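Lysozyme C (Equus asinus, PDB 5XUW) hydrolyses the beta-1,4 linkages between N-acetylmuramic acid and N-acetylglucosamine in bacterial cell-wall peptidoglycan, and binds one calcium ion. Local coordinates at residues 3-8 with 122-127; 9-14 with 87-92; 63-68 with 78-83; 34-39 with 54-59. All blocks are in the same frame, centred on the assembly; numbering follows the deposited sequence.

Interaction 1 of 4, residues 3-8 with 122-127; sequences FSKCEL and EYLASC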
# COMPACT_ATOMS: atom_id res chain seq x y z
N PHE A 3 2.28 5.38 -11.12
CA PHE A 3 3.58 5.91 -10.70
C PHE A 3 4.72 5.19 -11.41
O PHE A 3 4.60 4.02 -11.70
CB PHE A 3 3.80 5.72 -9.20
CG PHE A 3 3.04 6.66 -8.33
CD1 PHE A 3 1.73 6.39 -7.97
CD2 PHE A 3 3.65 7.81 -7.83
CE1 PHE A 3 1.03 7.26 -7.14
CE2 PHE A 3 2.96 8.67 -7.00
CZ PHE A 3 1.65 8.41 -6.66
N SER A 4 5.82 5.89 -11.66
CA SER A 4 7.09 5.22 -11.90
C SER A 4 7.62 4.83 -10.53
O SER A 4 7.27 5.46 -9.53
CB SER A 4 8.12 6.11 -12.60
OG SER A 4 8.65 7.10 -11.74
N LYS A 5 8.46 3.81 -10.48
CA LYS A 5 9.06 3.40 -9.22
C LYS A 5 9.70 4.58 -8.48
O LYS A 5 9.45 4.78 -7.30
CB LYS A 5 10.10 2.31 -9.45
CG LYS A 5 10.87 1.92 -8.20
CD LYS A 5 11.53 0.56 -8.34
CE LYS A 5 12.65 0.56 -9.35
NZ LYS A 5 13.27 -0.80 -9.44
N CYS A 6 10.51 5.37 -9.18
CA CYS A 6 11.22 6.48 -8.53
C CYS A 6 10.32 7.64 -8.13
O CYS A 6 10.54 8.29 -7.09
CB CYS A 6 12.38 6.96 -9.39
SG CYS A 6 13.70 5.73 -9.47
N GLU A 7 9.30 7.92 -8.94
CA GLU A 7 8.28 8.89 -8.57
C GLU A 7 7.63 8.51 -7.24
O GLU A 7 7.48 9.35 -6.34
CB GLU A 7 7.20 8.96 -9.64
CG GLU A 7 6.16 10.04 -9.40
CD GLU A 7 5.05 10.00 -10.43
OE1 GLU A 7 5.02 9.06 -11.26
OE2 GLU A 7 4.22 10.92 -10.39
N LEU A 8 7.24 7.24 -7.11
CA LEU A 8 6.62 6.77 -5.87
C LEU A 8 7.58 6.87 -4.70
O LEU A 8 7.21 7.35 -3.63
CB LEU A 8 6.06 5.36 -6.02
CG LEU A 8 5.30 4.84 -4.79
CD1 LEU A 8 4.13 5.74 -4.42
CD2 LEU A 8 4.83 3.40 -5.00
N GLU A 122 19.65 -2.50 -4.16
CA GLU A 122 19.73 -1.81 -5.46
C GLU A 122 18.35 -1.46 -6.05
O GLU A 122 18.28 -0.89 -7.14
CB GLU A 122 20.48 -2.68 -6.47
CG GLU A 122 21.85 -3.15 -6.01
CD GLU A 122 22.55 -4.06 -7.01
OE1 GLU A 122 21.92 -4.46 -8.02
OE2 GLU A 122 23.73 -4.39 -6.79
N TYR A 123 17.28 -1.78 -5.33
CA TYR A 123 15.91 -1.64 -5.86
C TYR A 123 15.57 -0.19 -6.20
O TYR A 123 14.91 0.08 -7.21
CB TYR A 123 14.90 -2.25 -4.86
CG TYR A 123 13.44 -2.17 -5.27
CD1 TYR A 123 12.94 -2.93 -6.33
CD2 TYR A 123 12.55 -1.34 -4.59
CE1 TYR A 123 11.59 -2.85 -6.71
CE2 TYR A 123 11.22 -1.25 -4.96
CZ TYR A 123 10.73 -2.00 -6.02
OH TYR A 123 9.40 -1.89 -6.37
N LEU A 124 16.03 0.75 -5.38
CA LEU A 124 15.83 2.18 -5.64
C LEU A 124 17.12 2.87 -6.12
O LEU A 124 17.24 4.09 -6.00
CB LEU A 124 15.28 2.88 -4.40
CG LEU A 124 13.95 2.35 -3.86
CD1 LEU A 124 13.52 3.17 -2.65
CD2 LEU A 124 12.87 2.32 -4.94
N ALA A 125 18.03 2.11 -6.72
CA ALA A 125 19.33 2.65 -7.13
C ALA A 125 19.18 3.77 -8.16
O ALA A 125 19.89 4.75 -8.11
CB ALA A 125 20.24 1.55 -7.64
N SER A 126 18.21 3.63 -9.07
CA SER A 126 17.96 4.66 -10.07
C SER A 126 17.32 5.94 -9.50
O SER A 126 17.31 6.97 -10.17
CB SER A 126 17.11 4.09 -11.20
OG SER A 126 15.86 3.59 -10.73
N CYS A 127 16.79 5.89 -8.27
CA CYS A 127 16.14 7.04 -7.65
C CYS A 127 17.07 7.93 -6.81
O CYS A 127 16.63 8.94 -6.29
CB CYS A 127 14.97 6.56 -6.78
SG CYS A 127 14.02 5.21 -7.50

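Interaction 2 of 4, residues 9-14 with 87-92; sequences AHKLKA and NIDDDI. With CA (calcium ion), chain C.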
# COMPACT_ATOMS: atom_id res chain seq x y z
N ALA A 9 8.83 6.46 -4.91
CA ALA A 9 9.85 6.52 -3.85
C ALA A 9 9.99 7.93 -3.27
O ALA A 9 9.99 8.13 -2.06
CB ALA A 9 11.18 6.03 -4.39
N HIS A 10 10.05 8.92 -4.15
CA HIS A 10 10.18 10.31 -3.70
C HIS A 10 8.93 10.87 -3.02
O HIS A 10 9.05 11.60 -2.03
CB HIS A 10 10.67 11.19 -4.86
CG HIS A 10 12.13 11.04 -5.08
ND1 HIS A 10 13.06 11.75 -4.36
CD2 HIS A 10 12.83 10.18 -5.86
CE1 HIS A 10 14.27 11.38 -4.72
NE2 HIS A 10 14.16 10.43 -5.64
N LYS A 11 7.76 10.51 -3.52
CA LYS A 11 6.49 10.85 -2.86
C LYS A 11 6.43 10.26 -1.44
O LYS A 11 6.18 10.97 -0.48
CB LYS A 11 5.33 10.34 -3.71
CG LYS A 11 3.94 10.54 -3.13
CD LYS A 11 3.64 11.98 -2.77
CE LYS A 11 2.19 12.13 -2.31
NZ LYS A 11 1.86 13.52 -1.88
N LEU A 12 6.68 8.96 -1.34
CA LEU A 12 6.67 8.29 -0.04
C LEU A 12 7.73 8.86 0.90
O LEU A 12 7.46 9.04 2.10
CB LEU A 12 6.84 6.78 -0.20
CG LEU A 12 5.74 6.03 -0.98
CD1 LEU A 12 5.94 4.54 -0.85
CD2 LEU A 12 4.32 6.41 -0.57
N LYS A 13 8.91 9.18 0.38
CA LYS A 13 9.95 9.84 1.18
C LYS A 13 9.45 11.17 1.75
O LYS A 13 9.68 11.47 2.93
CB LYS A 13 11.22 10.08 0.36
CG LYS A 13 12.35 10.72 1.16
CD LYS A 13 13.68 10.72 0.42
CE LYS A 13 14.73 11.57 1.13
NZ LYS A 13 14.94 11.14 2.55
N ALA A 14 8.77 11.94 0.92
CA ALA A 14 8.24 13.25 1.34
C ALA A 14 7.15 13.12 2.41
O ALA A 14 6.97 14.04 3.22
CB ALA A 14 7.71 14.01 0.14
N ASN A 87 -4.38 11.14 -5.95
CA ASN A 87 -3.60 11.58 -4.80
C ASN A 87 -3.58 10.48 -3.75
O ASN A 87 -4.63 9.94 -3.43
CB ASN A 87 -4.17 12.86 -4.22
CG ASN A 87 -3.22 13.50 -3.24
OD1 ASN A 87 -2.28 14.21 -3.63
ND2 ASN A 87 -3.42 13.24 -1.97
N ILE A 88 -2.41 10.15 -3.22
CA ILE A 88 -2.26 8.99 -2.33
C ILE A 88 -1.98 9.35 -0.87
O ILE A 88 -1.64 8.48 -0.07
CB ILE A 88 -1.20 7.99 -2.84
CG1 ILE A 88 0.21 8.60 -2.86
CG2 ILE A 88 -1.58 7.47 -4.21
CD1 ILE A 88 1.32 7.57 -2.97
N ASP A 89 -2.12 10.62 -0.50
CA ASP A 89 -1.91 11.02 0.88
C ASP A 89 -2.79 10.25 1.86
O ASP A 89 -2.30 9.81 2.90
CB ASP A 89 -2.11 12.53 1.07
CG ASP A 89 -1.00 13.35 0.42
OD1 ASP A 89 -0.00 12.77 -0.05
OD2 ASP A 89 -1.14 14.59 0.37
N ASP A 90 -4.07 10.10 1.53
CA ASP A 90 -4.98 9.35 2.41
C ASP A 90 -4.70 7.85 2.36
O ASP A 90 -4.81 7.15 3.39
CB ASP A 90 -6.46 9.70 2.20
CG ASP A 90 -6.91 9.61 0.75
OD1 ASP A 90 -6.19 9.04 -0.09
OD2 ASP A 90 -8.02 10.15 0.45
N ASP A 91 -4.29 7.35 1.20
CA ASP A 91 -3.79 5.95 1.08
C ASP A 91 -2.59 5.72 2.00
O ASP A 91 -2.51 4.69 2.70
CB ASP A 91 -3.37 5.59 -0.34
CG ASP A 91 -4.47 5.80 -1.36
OD1 ASP A 91 -4.88 6.95 -1.56
OD2 ASP A 91 -4.89 4.81 -2.01
N ILE A 92 -1.68 6.69 2.01
CA ILE A 92 -0.47 6.60 2.84
C ILE A 92 -0.82 6.64 4.33
O ILE A 92 -0.31 5.84 5.12
CB ILE A 92 0.52 7.74 2.51
CG1 ILE A 92 1.18 7.48 1.14
CG2 ILE A 92 1.59 7.89 3.59
CD1 ILE A 92 1.84 8.70 0.54
CA CA C . -6.40 8.65 -2.49
O HOH W 1 -7.18 10.84 -2.08
O HOH W 2 -5.73 7.13 -4.24

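Interaction 3 of 4, residues 63-68 with 78-83; sequences WWCKDN and IMCSKL. With CA (calcium ion), chain C.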
# COMPACT_ATOMS: atom_id res chain seq x y z
N TRP A 63 -11.63 -4.32 6.92
CA TRP A 63 -10.99 -3.74 8.10
C TRP A 63 -10.63 -2.27 7.98
O TRP A 63 -10.59 -1.58 9.00
CB TRP A 63 -9.73 -4.54 8.47
CG TRP A 63 -10.02 -5.88 9.12
CD1 TRP A 63 -11.12 -6.22 9.86
CD2 TRP A 63 -9.19 -7.04 9.10
NE1 TRP A 63 -11.02 -7.52 10.29
CE2 TRP A 63 -9.84 -8.04 9.84
CE3 TRP A 63 -7.94 -7.32 8.52
CZ2 TRP A 63 -9.30 -9.32 10.02
CZ3 TRP A 63 -7.39 -8.59 8.70
CH2 TRP A 63 -8.08 -9.58 9.44
N TRP A 64 -10.36 -1.78 6.77
CA TRP A 64 -9.66 -0.52 6.61
C TRP A 64 -10.51 0.61 6.03
O TRP A 64 -10.48 1.71 6.55
CB TRP A 64 -8.39 -0.74 5.78
CG TRP A 64 -7.53 -1.79 6.39
CD1 TRP A 64 -7.21 -3.00 5.86
CD2 TRP A 64 -6.92 -1.75 7.68
NE1 TRP A 64 -6.42 -3.71 6.72
CE2 TRP A 64 -6.23 -2.97 7.86
CE3 TRP A 64 -6.88 -0.80 8.71
CZ2 TRP A 64 -5.51 -3.26 9.02
CZ3 TRP A 64 -6.17 -1.09 9.87
CH2 TRP A 64 -5.49 -2.31 10.01
N CYS A 65 -11.23 0.34 4.95
CA CYS A 65 -12.11 1.35 4.34
C CYS A 65 -13.51 0.81 4.23
O CYS A 65 -13.75 -0.40 4.39
CB CYS A 65 -11.59 1.77 2.95
SG CYS A 65 -11.58 0.49 1.68
N LYS A 66 -14.45 1.70 3.94
CA LYS A 66 -15.85 1.31 3.76
C LYS A 66 -16.38 1.64 2.37
O LYS A 66 -16.22 2.74 1.86
CB LYS A 66 -16.74 1.89 4.85
CG LYS A 66 -16.84 3.40 4.90
CD LYS A 66 -18.15 3.85 5.53
CE LYS A 66 -18.13 5.35 5.76
NZ LYS A 66 -19.49 5.95 5.86
N ASP A 67 -16.95 0.62 1.73
CA ASP A 67 -17.84 0.82 0.61
C ASP A 67 -19.17 0.32 1.16
O ASP A 67 -19.21 -0.30 2.23
CB ASP A 67 -17.36 0.08 -0.65
CG ASP A 67 -17.15 -1.42 -0.45
OD1 ASP A 67 -17.93 -2.07 0.28
OD2 ASP A 67 -16.21 -1.97 -1.05
N ASN A 68 -20.27 0.58 0.48
CA ASN A 68 -21.58 0.23 1.04
C ASN A 68 -22.14 -1.08 0.44
O ASN A 68 -23.35 -1.21 0.25
CB ASN A 68 -22.54 1.42 0.92
CG ASN A 68 -22.03 2.65 1.67
OD1 ASN A 68 -21.77 3.69 1.07
ND2 ASN A 68 -21.88 2.53 2.99
N ILE A 78 -12.54 6.01 6.19
CA ILE A 78 -12.47 6.50 4.83
C ILE A 78 -13.29 5.66 3.86
O ILE A 78 -13.36 4.43 3.98
CB ILE A 78 -10.99 6.62 4.39
CG1 ILE A 78 -10.85 7.50 3.15
CG2 ILE A 78 -10.36 5.25 4.17
CD1 ILE A 78 -9.42 7.84 2.83
N MET A 79 -13.92 6.34 2.90
CA MET A 79 -14.63 5.68 1.81
C MET A 79 -13.61 5.03 0.88
O MET A 79 -12.60 5.65 0.55
CB MET A 79 -15.46 6.70 1.01
CG MET A 79 -16.89 6.28 0.80
SD MET A 79 -17.77 6.27 2.37
CE MET A 79 -19.32 5.53 1.87
N CYS A 80 -13.88 3.80 0.45
CA CYS A 80 -12.92 3.07 -0.38
C CYS A 80 -12.64 3.75 -1.72
O CYS A 80 -11.53 3.63 -2.24
CB CYS A 80 -13.37 1.62 -0.62
SG CYS A 80 -13.46 0.55 0.84
N SER A 81 -13.62 4.49 -2.24
CA SER A 81 -13.44 5.25 -3.49
C SER A 81 -12.31 6.28 -3.44
O SER A 81 -11.71 6.58 -4.48
CB SER A 81 -14.76 5.95 -3.87
OG SER A 81 -15.22 6.78 -2.82
N LYS A 82 -12.01 6.80 -2.25
CA LYS A 82 -10.92 7.76 -2.06
C LYS A 82 -9.54 7.12 -2.15
O LYS A 82 -8.52 7.82 -2.12
CB LYS A 82 -11.08 8.48 -0.74
CG LYS A 82 -12.41 9.24 -0.65
CD LYS A 82 -12.76 9.61 0.78
CE LYS A 82 -11.98 10.82 1.25
NZ LYS A 82 -12.51 12.08 0.66
N LEU A 83 -9.49 5.80 -2.25
CA LEU A 83 -8.26 5.07 -2.51
C LEU A 83 -8.10 4.72 -4.00
O LEU A 83 -7.24 3.92 -4.35
CB LEU A 83 -8.24 3.79 -1.66
CG LEU A 83 -8.50 4.02 -0.17
CD1 LEU A 83 -8.66 2.69 0.56
CD2 LEU A 83 -7.39 4.86 0.45
CA CA C . -6.40 8.65 -2.49
O HOH W 2 -5.73 7.13 -4.24
O HOH W 1 -7.18 10.84 -2.08

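Interaction 4 of 4, residues 34-39 with 54-59; sequences YESNFN and YGLFQL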
# COMPACT_ATOMS: atom_id res chain seq x y z
N TYR A 34 4.21 -4.81 -6.22
CA TYR A 34 3.64 -6.15 -6.32
C TYR A 34 2.16 -6.23 -5.94
O TYR A 34 1.47 -7.13 -6.41
CB TYR A 34 4.54 -7.15 -5.59
CG TYR A 34 5.86 -7.27 -6.32
CD1 TYR A 34 5.98 -8.11 -7.44
CD2 TYR A 34 6.96 -6.49 -5.97
CE1 TYR A 34 7.16 -8.19 -8.15
CE2 TYR A 34 8.14 -6.56 -6.69
CZ TYR A 34 8.24 -7.42 -7.78
OH TYR A 34 9.40 -7.48 -8.50
N GLU A 35 1.65 -5.27 -5.16
CA GLU A 35 0.22 -5.22 -4.83
C GLU A 35 -0.61 -4.67 -5.99
O GLU A 35 -1.66 -5.23 -6.30
CB GLU A 35 -0.02 -4.40 -3.56
CG GLU A 35 0.39 -5.11 -2.27
CD GLU A 35 -0.46 -6.33 -1.93
OE1 GLU A 35 -1.58 -6.46 -2.47
OE2 GLU A 35 -0.00 -7.15 -1.11
N SER A 36 -0.15 -3.59 -6.61
CA SER A 36 -0.95 -2.85 -7.58
C SER A 36 -0.27 -2.53 -8.93
O SER A 36 -0.88 -1.85 -9.76
CB SER A 36 -1.35 -1.52 -6.94
OG SER A 36 -0.21 -0.69 -6.75
N ASN A 37 0.99 -2.95 -9.12
CA ASN A 37 1.81 -2.51 -10.26
C ASN A 37 1.87 -0.98 -10.39
O ASN A 37 1.85 -0.43 -11.49
CB ASN A 37 1.32 -3.18 -11.57
CG ASN A 37 2.37 -3.15 -12.69
OD1 ASN A 37 2.02 -3.21 -13.88
ND2 ASN A 37 3.63 -3.02 -12.33
N PHE A 38 1.93 -0.30 -9.23
CA PHE A 38 2.01 1.17 -9.13
C PHE A 38 0.76 1.95 -9.59
O PHE A 38 0.84 3.16 -9.78
CB PHE A 38 3.23 1.73 -9.87
CG PHE A 38 4.56 1.22 -9.35
CD1 PHE A 38 4.84 1.23 -7.98
CD2 PHE A 38 5.52 0.76 -10.22
CE1 PHE A 38 6.06 0.78 -7.50
CE2 PHE A 38 6.75 0.30 -9.75
CZ PHE A 38 7.02 0.33 -8.39
N ASN A 39 -0.37 1.26 -9.72
CA ASN A 39 -1.60 1.82 -10.27
C ASN A 39 -2.57 2.18 -9.15
O ASN A 39 -3.06 1.30 -8.44
CB ASN A 39 -2.24 0.82 -11.23
CG ASN A 39 -3.37 1.42 -12.06
OD1 ASN A 39 -3.88 2.49 -11.76
ND2 ASN A 39 -3.75 0.72 -13.11
N TYR A 54 -8.49 -2.16 -2.61
CA TYR A 54 -8.55 -0.91 -3.35
C TYR A 54 -7.21 -0.20 -3.41
O TYR A 54 -6.58 0.02 -2.38
CB TYR A 54 -9.50 0.05 -2.66
CG TYR A 54 -10.97 -0.24 -2.83
CD1 TYR A 54 -11.62 -1.14 -1.99
CD2 TYR A 54 -11.72 0.43 -3.80
CE1 TYR A 54 -12.99 -1.39 -2.13
CE2 TYR A 54 -13.08 0.19 -3.95
CZ TYR A 54 -13.71 -0.72 -3.12
OH TYR A 54 -15.06 -0.95 -3.26
N GLY A 55 -6.82 0.19 -4.62
CA GLY A 55 -5.80 1.20 -4.82
C GLY A 55 -4.38 0.70 -4.81
O GLY A 55 -4.12 -0.50 -4.88
N LEU A 56 -3.47 1.67 -4.73
CA LEU A 56 -2.02 1.45 -4.80
C LEU A 56 -1.51 0.44 -3.77
O LEU A 56 -0.61 -0.35 -4.06
CB LEU A 56 -1.30 2.78 -4.59
CG LEU A 56 0.22 2.86 -4.76
CD1 LEU A 56 0.61 2.59 -6.20
CD2 LEU A 56 0.72 4.22 -4.34
N PHE A 57 -2.08 0.51 -2.56
CA PHE A 57 -1.72 -0.40 -1.47
C PHE A 57 -2.76 -1.49 -1.20
O PHE A 57 -2.67 -2.17 -0.19
CB PHE A 57 -1.47 0.39 -0.18
CG PHE A 57 -0.49 1.52 -0.33
CD1 PHE A 57 0.74 1.33 -0.94
CD2 PHE A 57 -0.79 2.78 0.20
CE1 PHE A 57 1.65 2.38 -1.06
CE2 PHE A 57 0.12 3.83 0.09
CZ PHE A 57 1.34 3.62 -0.53
N GLN A 58 -3.73 -1.65 -2.10
CA GLN A 58 -4.70 -2.73 -2.04
C GLN A 58 -5.31 -2.88 -0.64
O GLN A 58 -5.27 -3.95 -0.03
CB GLN A 58 -4.07 -4.02 -2.55
CG GLN A 58 -3.85 -4.01 -4.05
CD GLN A 58 -5.15 -4.11 -4.83
OE1 GLN A 58 -5.69 -5.19 -5.01
NE2 GLN A 58 -5.67 -2.96 -5.27
N LEU A 59 -5.90 -1.78 -0.17
CA LEU A 59 -6.48 -1.71 1.16
C LEU A 59 -7.89 -2.29 1.15
O LEU A 59 -8.70 -1.95 0.28
CB LEU A 59 -6.47 -0.27 1.66
CG LEU A 59 -5.09 0.37 1.71
CD1 LEU A 59 -5.19 1.88 1.83
CD2 LEU A 59 -4.26 -0.23 2.85

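Interaction 1 of 4, residues 3-8 with 122-127
The C6-C127 disulfide and the K5-Y123 pair fasten the start of helix 5-14 to the C-terminal tail. This terminal disulfide is a hallmark of the C-type lysozyme fold, and it lies at the protein surface.

C6 SG and C127 SG are 2.1 Å apart, and chi3 of -77° gives the bridge a left-handed twist.

The polar and aromatic contacts of K5 come together on one residue. Its CG stands anti to the backbone N (chi1 175°), which sends the chain across to the tail. A bend at chi3 then brings the ammonium group down to the tail backbone. K5 NZ donates to Y123 O at 2.9 Å, in the plane of that carbonyl. On the way the chain passes over one face of the Y123 ring. K5 CD lies 3.8 Å from the ring centroid of Y123, a CH-pi contact. K5 NZ is 4.2 Å from the same centroid, an off-centre cation-pi contact. One lysine thus holds both the ring and the carbonyl of Y123. The phenol oxygen is hydrogen-bonded to E33 OE1, and the ring also rests on V29 and C30 of helix 25-36.

The apolar packing is small. K5 CG meets L124 CD2 at 3.8 Å.

Helix 5-14 starts here with a capping box. S4 OG accepts from E7 N at 3.0 Å, and E7 OE1 accepts from S4 N at 3.3 Å. On the solvent side, S126 OG approaches the sulfur C6 SG to 3.3 Å.

Interaction 2 of 4, residues 9-14 with 87-92
K11 and D89 form the salt bridge between helix 5-14 and the first turn of helix 89-100. K11 NZ reaches D89 OD1 at 2.7 Å and takes its syn lone pair. The two side chains cross at about a right angle. The lysine chain bends at chi2 (55°) and then runs straight, which carries the ammonium group past I88 to the carboxylate.

On the other side of segment 87-92, calcium is held by N87 O, D90 OD1 and D91 OD1. D91 OD1 lies 2.5 Å from the calcium, and D90 OD1 is 2.4 Å from it. Two waters, K82 O and D85 OD1 complete seven ligands. This is the calcium-binding loop of the calcium lysozymes and alpha-lactalbumins.

Under the polar layer lies aliphatic packing. I88 is the N-cap residue of helix 89-100. The I88 and K11 chains lie side by side, running opposite ways, and I88 CD1 touches K11 CG at 4.0 Å. I88 CD1 also meets L12 CD2 at 4.0 Å. L12 CD2 packs more closely on I92 CD1, at 3.6 Å. L12 continues inward to L25, W28 and V29 of helix 25-36, so three helices share this core.

The chemistry divides the segment by residue. I88 and I92 face helix 5-14, while D90 and D91 face the metal. D89 is not a metal ligand, and its charge is probably balanced by K11. The three carboxylates would probably also interact favourably with the N-terminal end of their helix. Calcium would offset the repulsion between the two aspartates that bind it.

Interaction 3 of 4, residues 63-68 with 78-83
N68 and M79 meet through the flat amide of N68. The side chain of N68 runs at roughly 90° to that of M79, and its amide oxygen does the touching. N68 OD1 is the amide atom nearest the methyl, 3.2 Å from M79 CE. The other flat group is the indole of W64, whose ring turns its back on segment 78-83. W63 CB lies over one of its faces, offset toward the rim. W64 touches the opposite segment through its backbone, beside I78.

The K66 chain lies aslant over M79 on the same outer side. K66 CE packs on M79 SD at 3.5 Å. The methionine chain bends at chi2 (67°), which folds its sulfur and methyl back over K66 and N68.

The backbones join in a single beta bridge between K66 and M79. K66 N donates to I78 O at 2.9 Å, and C80 N donates to K66 O at 2.9 Å. A CA-H...O contact from M79 CA to K66 O lies between them. Next to the bridge is the C65-C80 disulfide. C65 SG and C80 SG are 2.1 Å apart, with a right-handed chi3 of 95°. L83 CD1 packs on C65 SG and I78 CG2 on C65 CB; both half-cystines are buried.

The contact belongs to the long loop of the beta domain that follows strand 59-60. C65, C80 and L83 all lean on Y54 of strand 53-54, whose hydroxyl is hydrogen-bonded to D67 OD2. W64 packs on R97 and V98 of helix 89-100. At the other end, I78 and L83 touch D90 and D91 of that helix, and K82 O binds the calcium together with D90 and D91.

Interaction 4 of 4, residues 34-39 with 54-59
The aliphatic part of Q58 packs against E35 at the junction of the two lobes of the lysozyme fold, where helix 25-36 meets the turn between strands 53-54 and 59-60. E35 is predicted to be catalytic, as is D53, which lies close to Q58. The planes of the E35 carboxylate and the Q58 amide are only 25° apart. They are not bonded to each other. Instead Q58 CB lies 3.5 Å from E35 OE1, and Q58 CG lies 3.4 Å from E35 O. E35 OE2 accepts from A110 N.

Q58 folds back on its own turn. Its chain bends at chi2 (-71°), and Q58 NE2 donates to G55 O at 2.9 Å, nearly straight and in the carbonyl plane. G55 O also accepts from Q58 N, so two bonds grip it. A G1 beta bulge sets Q58, with its positive phi, and L59 opposite the single residue Y54.

S36 points at the turn. S36 OG lies 2.7 Å from L56 O, with A32 O a second possible acceptor for its proton. L56 CG is anti to the backbone N (chi1 -173°), which sends CD1 over to S36 and F38. L56 CD1 comes to 3.4 Å from S36 OG and 3.5 Å from F38 C.

From the N terminus, segment 3-8 opens interaction 1, which closes only at 122-127 and encloses the other three. Segment 9-14, on the same helix, opens interaction 2, closed at 87-92. Inside that loop lie interactions 4 and 3 in series: 34-39 with 54-59, then 63-68 with 78-83. The contacts nest and none cross. Interaction 1 ties the two chain ends together, and interaction 2 joins helices 5-14 and 89-100. Interaction 4 links helix 25-36 to the turn between strands 53-54 and 59-60, and interaction 3 closes the loop beyond them. L8, I88 and L56 bring interactions 1, 2 and 4 together. Interactions 2 and 3 share the calcium.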